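Local coordinates for protein LysR family transcriptional regulator (Vibrio vulnificus, PDB 5B7H) that probably regulates transcription by binding DNA as a LysR-family, OxyR-type factor, represented here by its regulatory domain, at residues 16-21 with 202-207; 55-60 with 67-72. The protein carries 1 engineered substitution. All coordinates share one frame; numbering follows the deposited sequence.

Both contacts belong to the same mixed sheet of the regulatory domain, where strands 16-22 and 68-73 are neighbours, and each sets one of these strands against a helical element. Contact 2 is wholly buried and made of leucines alone, with helix 54-62 lying over strand 68-73. Contact 1 is farther from the centre of the chain and only partly buried; it relies on an arginine-to-backbone hydrogen bond with some aliphatic cover. In sequence, both segments of contact 2 fall between the two segments of contact 1. Asp67 connects them: its backbone N lies 2.8 Å from Lys19 O, a probable hydrogen bond, and its carboxylate accepts from Lys19 N.

Contact 1 of 2, residues 16-21 with 202-207; sequences GQLKLG and SSRSKT. With SO4 (sulfate ion), chain D.
In the LysR substrate-binding domain, a member of the periplasmic-binding-protein clan, the start of helix 205-217 meets the first strand, 16-22, chiefly through Arg204, at the N-cap position, which reaches for the backbone carbonyl of Gln17. NH1 of Arg204 donates to Gln17 O at 2.8 Å, and the bond is nearly straight, with 168° at the hydrogen. It lies in the carbonyl plane and almost exactly in the guanidinium plane, so the flat group meets the strand by its edge. NH2 of Arg204 adds a weak second bond to Gln17 O at 3.4 Å. A bend at chi3 (60°) turns the guanidinium out of the line of the side chain. Leu18 then takes one face: its CD1 sits over the rim, 3.6 Å from Arg204 NH1, and the two side chains run past each other in opposite directions. The other methyl of Leu18, CD2, meets Thr207 CG2 loosely at 4.3 Å, while Leu18 also packs on Phe208 and Leu211 of the helix. Asp67 OD2 makes a long, weak ion pair with Arg204 NH1. On the 202-204 side, Ser202 OG accepts from Arg204 N at 3.0 Å, an ST turn. A sulfate, probably from the crystallisation liquor, is held by Arg199 and by Ser203, whose N and OG reach sulfate O1 at 2.8 and 3.0 Å.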
ATOM      1  N   GLY A  16     -22.257  -3.628  16.162  1.00 25.46           N
ATOM      2  CA  GLY A  16     -22.384  -4.642  15.144  1.00 20.64           C
ATOM      3  C   GLY A  16     -21.314  -4.481  14.083  1.00 25.31           C
ATOM      4  O   GLY A  16     -20.255  -3.905  14.323  1.00 26.81           O
ATOM      5  N   GLN A  17     -21.603  -4.922  12.878  1.00 20.98           N
ATOM      6  CA  GLN A  17     -20.586  -5.012  11.844  1.00 17.79           C
ATOM      7  C   GLN A  17     -20.890  -4.024  10.727  1.00 19.81           C
ATOM      8  O   GLN A  17     -22.050  -3.809  10.372  1.00 22.94           O
ATOM      9  CB  GLN A  17     -20.585  -6.415  11.328  1.00 24.49           C
ATOM     10  CG  GLN A  17     -19.611  -6.722  10.270  1.00 32.96           C
ATOM     11  CD  GLN A  17     -19.737  -8.168   9.880  1.00 36.68           C
ATOM     12  OE1 GLN A  17     -19.173  -9.049  10.544  1.00 42.90           O
ATOM     13  NE2 GLN A  17     -20.489  -8.433   8.805  1.00 28.59           N
ATOM     14  N   LEU A  18     -19.835  -3.408  10.187  1.00 14.10           N
ATOM     15  CA  LEU A  18     -19.947  -2.521   9.043  1.00 14.26           C
ATOM     16  C   LEU A  18     -18.879  -2.929   8.038  1.00 12.89           C
ATOM     17  O   LEU A  18     -17.734  -3.141   8.447  1.00 13.75           O
ATOM     18  CB  LEU A  18     -19.707  -1.094   9.527  1.00 21.65           C
ATOM     19  CG  LEU A  18     -20.189   0.083   8.736  1.00 27.12           C
ATOM     20  CD1 LEU A  18     -21.702  -0.041   8.632  1.00 21.13           C
ATOM     21  CD2 LEU A  18     -19.787   1.339   9.498  1.00 31.38           C
ATOM     22  N   LYS A  19     -19.253  -3.060   6.754  1.00 10.42           N
ATOM     23  CA  LYS A  19     -18.320  -3.273   5.654  1.00  8.50           C
ATOM     24  C   LYS A  19     -17.993  -1.935   5.004  1.00  9.01           C
ATOM     25  O   LYS A  19     -18.851  -1.309   4.385  1.00 10.01           O
ATOM     26  CB  LYS A  19     -18.834  -4.298   4.624  1.00 11.89           C
ATOM     27  CG  LYS A  19     -19.051  -5.686   5.266  1.00 13.25           C
ATOM     28  CD  LYS A  19     -19.811  -6.618   4.360  1.00 20.87           C
ATOM     29  CE  LYS A  19     -19.482  -8.069   4.619  1.00 24.48           C
ATOM     30  NZ  LYS A  19     -20.243  -8.915   3.660  1.00 22.57           N
ATOM     31  N   LEU A  20     -16.742  -1.538   5.084  1.00  7.54           N
ATOM     32  CA  LEU A  20     -16.333  -0.209   4.630  1.00  7.37           C
ATOM     33  C   LEU A  20     -15.258  -0.360   3.566  1.00  6.82           C
ATOM     34  O   LEU A  20     -14.281  -1.081   3.774  1.00  7.87           O
ATOM     35  CB  LEU A  20     -15.802   0.635   5.825  1.00  7.79           C
ATOM     36  CG  LEU A  20     -15.372   2.059   5.477  1.00  9.05           C
ATOM     37  CD1 LEU A  20     -15.647   2.962   6.739  1.00 12.88           C
ATOM     38  CD2 LEU A  20     -13.905   2.129   5.091  1.00  8.11           C
ATOM     39  N   GLY A  21     -15.420   0.340   2.448  1.00  8.37           N
ATOM     40  CA  GLY A  21     -14.455   0.338   1.367  1.00  7.00           C
ATOM     41  C   GLY A  21     -13.700   1.657   1.358  1.00  7.21           C
ATOM     42  O   GLY A  21     -14.254   2.706   1.679  1.00  8.10           O
ATOM     43  N   SER A 202     -30.235   2.662   2.206  1.00 14.28           N
ATOM     44  CA  SER A 202     -29.696   2.004   3.384  1.00 16.67           C
ATOM     45  C   SER A 202     -30.523   2.337   4.621  1.00 20.91           C
ATOM     46  O   SER A 202     -31.030   3.445   4.777  1.00 25.03           O
ATOM     47  CB  SER A 202     -28.301   2.537   3.616  1.00 17.22           C
ATOM     48  OG  SER A 202     -27.775   2.011   4.829  1.00 21.03           O
ATOM     49  N   SER A 203     -30.627   1.364   5.521  1.00 26.91           N
ATOM     50  CA  SER A 203     -31.251   1.607   6.812  1.00 35.98           C
ATOM     51  C   SER A 203     -30.236   1.978   7.883  1.00 38.08           C
ATOM     52  O   SER A 203     -30.571   1.950   9.072  1.00 32.27           O
ATOM     53  CB  SER A 203     -32.009   0.361   7.269  1.00 32.73           C
ATOM     54  OG  SER A 203     -31.085  -0.679   7.502  1.00 33.79           O
ATOM     55  N   ARG A 204     -28.999   2.302   7.500  1.00 25.95           N
ATOM     56  CA  ARG A 204     -27.935   2.569   8.460  1.00 19.70           C
ATOM     57  C   ARG A 204     -27.434   4.012   8.411  1.00 19.82           C
ATOM     58  O   ARG A 204     -26.321   4.291   8.834  1.00 18.90           O
ATOM     59  CB  ARG A 204     -26.812   1.563   8.279  1.00 23.19           C
ATOM     60  CG  ARG A 204     -27.411   0.166   8.183  1.00 31.11           C
ATOM     61  CD  ARG A 204     -26.363  -0.880   8.374  1.00 39.49           C
ATOM     62  NE  ARG A 204     -25.730  -0.758   9.680  1.00 41.47           N
ATOM     63  CZ  ARG A 204     -24.714  -1.520  10.083  1.00 49.38           C
ATOM     64  NH1 ARG A 204     -24.238  -2.457   9.270  1.00 52.19           N
ATOM     65  NH2 ARG A 204     -24.179  -1.352  11.291  1.00 48.14           N
ATOM     66  N   SER A 205     -28.265   4.955   7.971  1.00 21.78           N
ATOM     67  CA  SER A 205     -27.765   6.310   7.777  1.00 18.84           C
ATOM     68  C   SER A 205     -27.427   6.992   9.098  1.00 19.58           C
ATOM     69  O   SER A 205     -26.535   7.845   9.129  1.00 21.61           O
ATOM     70  CB  SER A 205     -28.780   7.153   7.022  1.00 31.42           C
ATOM     71  OG  SER A 205     -29.995   7.074   7.723  1.00 38.13           O
ATOM     72  N   LYS A 206     -28.097   6.622  10.194  1.00 21.50           N
ATOM     73  CA  LYS A 206     -27.681   7.136  11.499  1.00 21.87           C
ATOM     74  C   LYS A 206     -26.247   6.716  11.827  1.00 21.02           C
ATOM     75  O   LYS A 206     -25.460   7.519  12.359  1.00 20.09           O
ATOM     76  CB  LYS A 206     -28.688   6.669  12.567  1.00 25.95           C
ATOM     77  CG  LYS A 206     -28.380   7.096  13.984  1.00 43.40           C
ATOM     78  CD  LYS A 206     -29.663   7.253  14.826  1.00 48.41           C
ATOM     79  CE  LYS A 206     -29.478   6.693  16.260  1.00 48.12           C
ATOM     80  NZ  LYS A 206     -28.213   7.111  16.956  1.00 49.83           N
ATOM     81  N   THR A 207     -25.901   5.450  11.543  1.00 16.97           N
ATOM     82  CA  THR A 207     -24.530   4.988  11.714  1.00 13.90           C
ATOM     83  C   THR A 207     -23.571   5.776  10.823  1.00 15.29           C
ATOM     84  O   THR A 207     -22.502   6.187  11.269  1.00 15.75           O
ATOM     85  CB  THR A 207     -24.452   3.494  11.369  1.00 18.48           C
ATOM     86  OG1 THR A 207     -25.427   2.799  12.151  1.00 23.83           O
ATOM     87  CG2 THR A 207     -23.106   2.936  11.655  1.00 20.80           C
TER
HETATM   88  S   SO4 D 402     -29.124  -2.203   3.963  1.00 39.81           S
HETATM   89  O1  SO4 D 402     -29.904  -1.290   4.804  1.00 37.62           O
HETATM   90  O2  SO4 D 402     -29.159  -1.752   2.560  1.00 44.95           O
HETATM   91  O3  SO4 D 402     -29.616  -3.567   4.114  1.00 55.70           O
HETATM   92  O4  SO4 D 402     -27.765  -2.217   4.492  1.00 55.49           O

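Contact 2 of 2, residues 55-60 with 67-72; sequences TNLLTA and DVLILA
Leu57 and Leu58 meet Leu69 and Leu71 without any ring, amide or guanidinium between them; the one flat group touched is the peptide of Leu57, whose O has Leu69 CD1 at 3.8 Å. The rest is branched aliphatic carbon. Leu69 points toward the helix and sends both its methyls to the backbone end of Leu57: CD2 of Leu69 is 3.9 Å from Leu57 CB, with CD1 equally near that carbon. Leu57 itself extends farther along the strand, past Leu71 in the opposite direction, and its CD1 comes to 3.9 Å from Leu71 CD2. Leu58 starts from a position less directed at the strand, but its end swings in: with CG beside the backbone N (chi1 -77°) and chi2 at 164°, CD2 of Leu58 settles 3.8 Å from Leu69 CD1, and the two side chains cross at about a right angle. The same methyl of Leu58 is a looser 4.3 Å from Leu71 CD1. All four leucines are buried, and no hydrogen bond links the segments.

The helix and strand run nearly antiparallel, at 162°, with their segment axes 9.1 Å apart at closest approach. This is the helix and second strand of a beta-alpha-beta crossover: helix 54-62 leads from strand 45-51 to the parallel strand 68-73, passing the intervening strand 16-22. Within the sheet, Val68 and Ile70 make backbone hydrogen bonds with Gly21 of strand 16-22, whereas Leu69 and Leu71 make theirs with Val197 and Gly195 of strand 180-198. Ile70 points away from helix 54-62 and packs on Leu30, Leu31 and Leu34 of helix 27-41.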
ATOM      1  N   THR A  55     -13.868   2.943  -8.982  1.00  9.80           N
ATOM      2  CA  THR A  55     -14.931   2.322  -9.743  1.00 11.13           C
ATOM      3  C   THR A  55     -15.328   0.977  -9.155  1.00  9.85           C
ATOM      4  O   THR A  55     -16.519   0.634  -9.120  1.00 11.77           O
ATOM      5  CB  THR A  55     -14.505   2.203 -11.212  1.00 14.54           C
ATOM      6  OG1 THR A  55     -14.214   3.521 -11.719  1.00 18.79           O
ATOM      7  CG2 THR A  55     -15.596   1.540 -12.068  1.00 20.92           C
ATOM      8  N   ASN A  56     -14.344   0.167  -8.733  1.00  9.80           N
ATOM      9  CA  ASN A  56     -14.660  -1.135  -8.157  1.00 13.31           C
ATOM     10  C   ASN A  56     -15.417  -0.990  -6.838  1.00  9.55           C
ATOM     11  O   ASN A  56     -16.328  -1.784  -6.521  1.00 11.38           O
ATOM     12  CB  ASN A  56     -13.371  -1.949  -7.962  1.00 13.27           C
ATOM     13  CG  ASN A  56     -12.808  -2.470  -9.291  1.00 18.65           C
ATOM     14  OD1 ASN A  56     -13.528  -2.547 -10.285  1.00 16.16           O
ATOM     15  ND2 ASN A  56     -11.508  -2.804  -9.311  1.00 20.25           N
ATOM     16  N   LEU A  57     -15.040   0.017  -6.040  1.00  8.52           N
ATOM     17  CA  LEU A  57     -15.749   0.209  -4.777  1.00 10.29           C
ATOM     18  C   LEU A  57     -17.189   0.620  -5.025  1.00  9.36           C
ATOM     19  O   LEU A  57     -18.093   0.178  -4.300  1.00  9.65           O
ATOM     20  CB  LEU A  57     -15.066   1.284  -3.926  1.00  8.15           C
ATOM     21  CG  LEU A  57     -13.684   0.923  -3.357  1.00  9.76           C
ATOM     22  CD1 LEU A  57     -13.081   2.144  -2.646  1.00  8.98           C
ATOM     23  CD2 LEU A  57     -13.830  -0.272  -2.411  1.00  8.97           C
ATOM     24  N   LEU A  58     -17.409   1.495  -6.008  1.00  8.91           N
ATOM     25  CA  LEU A  58     -18.785   1.921  -6.298  1.00  9.35           C
ATOM     26  C   LEU A  58     -19.650   0.735  -6.760  1.00 10.25           C
ATOM     27  O   LEU A  58     -20.829   0.617  -6.377  1.00 10.91           O
ATOM     28  CB  LEU A  58     -18.774   3.077  -7.326  1.00 10.78           C
ATOM     29  CG  LEU A  58     -18.383   4.425  -6.666  1.00 16.53           C
ATOM     30  CD1 LEU A  58     -18.013   5.408  -7.793  1.00 16.89           C
ATOM     31  CD2 LEU A  58     -19.530   4.972  -5.781  1.00 19.86           C
ATOM     32  N   THR A  59     -19.098  -0.155  -7.596  1.00 10.52           N
ATOM     33  CA  THR A  59     -19.860  -1.343  -7.992  1.00 13.47           C
ATOM     34  C   THR A  59     -20.208  -2.206  -6.778  1.00 12.45           C
ATOM     35  O   THR A  59     -21.365  -2.622  -6.607  1.00 12.66           O
ATOM     36  CB  THR A  59     -19.006  -2.126  -8.965  1.00 12.62           C
ATOM     37  OG1 THR A  59     -18.715  -1.286 -10.103  1.00 16.09           O
ATOM     38  CG2 THR A  59     -19.724  -3.414  -9.395  1.00 13.94           C
ATOM     39  N   ALA A  60     -19.235  -2.411  -5.875  1.00 10.26           N
ATOM     40  CA  ALA A  60     -19.524  -3.195  -4.685  1.00 11.26           C
ATOM     41  C   ALA A  60     -20.569  -2.517  -3.809  1.00 11.81           C
ATOM     42  O   ALA A  60     -21.462  -3.192  -3.263  1.00 12.24           O
ATOM     43  CB  ALA A  60     -18.229  -3.367  -3.889  1.00 11.78           C
ATOM     44  N   ASP A  67     -21.172  -1.514   2.811  1.00  8.89           N
ATOM     45  CA  ASP A  67     -22.153  -0.587   3.389  1.00 12.22           C
ATOM     46  C   ASP A  67     -21.820   0.870   3.114  1.00 10.54           C
ATOM     47  O   ASP A  67     -22.723   1.669   2.954  1.00 10.36           O
ATOM     48  CB  ASP A  67     -22.194  -0.728   4.923  1.00 11.64           C
ATOM     49  CG  ASP A  67     -22.724  -2.060   5.368  1.00 20.67           C
ATOM     50  OD1 ASP A  67     -23.895  -2.348   5.021  1.00 24.74           O
ATOM     51  OD2 ASP A  67     -22.014  -2.838   6.050  1.00 15.68           O
ATOM     52  N   VAL A  68     -20.549   1.254   3.115  1.00  8.24           N
ATOM     53  CA  VAL A  68     -20.179   2.655   3.017  1.00  8.79           C
ATOM     54  C   VAL A  68     -18.756   2.714   2.496  1.00  9.03           C
ATOM     55  O   VAL A  68     -17.962   1.781   2.696  1.00  8.43           O
ATOM     56  CB  VAL A  68     -20.323   3.351   4.400  1.00  9.30           C
ATOM     57  CG1 VAL A  68     -19.371   2.702   5.450  1.00 11.00           C
ATOM     58  CG2 VAL A  68     -20.133   4.854   4.356  1.00  9.41           C
ATOM     59  N   LEU A  69     -18.431   3.799   1.817  1.00  7.55           N
ATOM     60  CA  LEU A  69     -17.105   4.032   1.259  1.00  7.27           C
ATOM     61  C   LEU A  69     -16.550   5.317   1.825  1.00  8.12           C
ATOM     62  O   LEU A  69     -17.297   6.261   2.108  1.00  7.24           O
ATOM     63  CB  LEU A  69     -17.142   4.211  -0.278  1.00  7.43           C
ATOM     64  CG  LEU A  69     -17.971   3.158  -1.056  1.00  7.79           C
ATOM     65  CD1 LEU A  69     -17.995   3.535  -2.560  1.00  9.29           C
ATOM     66  CD2 LEU A  69     -17.375   1.756  -0.799  1.00  9.23           C
ATOM     67  N   ILE A  70     -15.229   5.369   1.939  1.00  6.84           N
ATOM     68  CA  ILE A  70     -14.487   6.609   2.130  1.00  7.56           C
ATOM     69  C   ILE A  70     -13.725   6.824   0.835  1.00  8.31           C
ATOM     70  O   ILE A  70     -12.846   6.008   0.467  1.00 10.13           O
ATOM     71  CB  ILE A  70     -13.580   6.574   3.372  1.00  7.34           C
ATOM     72  CG1 ILE A  70     -14.420   6.402   4.650  1.00  8.75           C
ATOM     73  CG2 ILE A  70     -12.730   7.842   3.379  1.00  8.88           C
ATOM     74  CD1 ILE A  70     -13.553   6.245   6.001  1.00 11.86           C
ATOM     75  N   LEU A  71     -14.083   7.896   0.136  1.00  8.05           N
ATOM     76  CA  LEU A  71     -13.533   8.209  -1.174  1.00  8.16           C
ATOM     77  C   LEU A  71     -12.917   9.593  -1.147  1.00  8.14           C
ATOM     78  O   LEU A  71     -13.212  10.421  -0.286  1.00  9.47           O
ATOM     79  CB  LEU A  71     -14.657   8.224  -2.248  1.00 10.48           C
ATOM     80  CG  LEU A  71     -15.435   6.923  -2.532  1.00  8.22           C
ATOM     81  CD1 LEU A  71     -16.363   7.088  -3.703  1.00 12.58           C
ATOM     82  CD2 LEU A  71     -14.451   5.800  -2.823  1.00 11.31           C
ATOM     83  N   ALA A  72     -12.049   9.836  -2.128  1.00  8.02           N
ATOM     84  CA  ALA A  72     -11.710  11.208  -2.519  1.00  7.45           C
ATOM     85  C   ALA A  72     -12.743  11.723  -3.525  1.00  7.65           C
ATOM     86  O   ALA A  72     -13.116  11.019  -4.472  1.00  8.62           O
ATOM     87  CB  ALA A  72     -10.291  11.257  -3.102  1.00  9.10           C
TER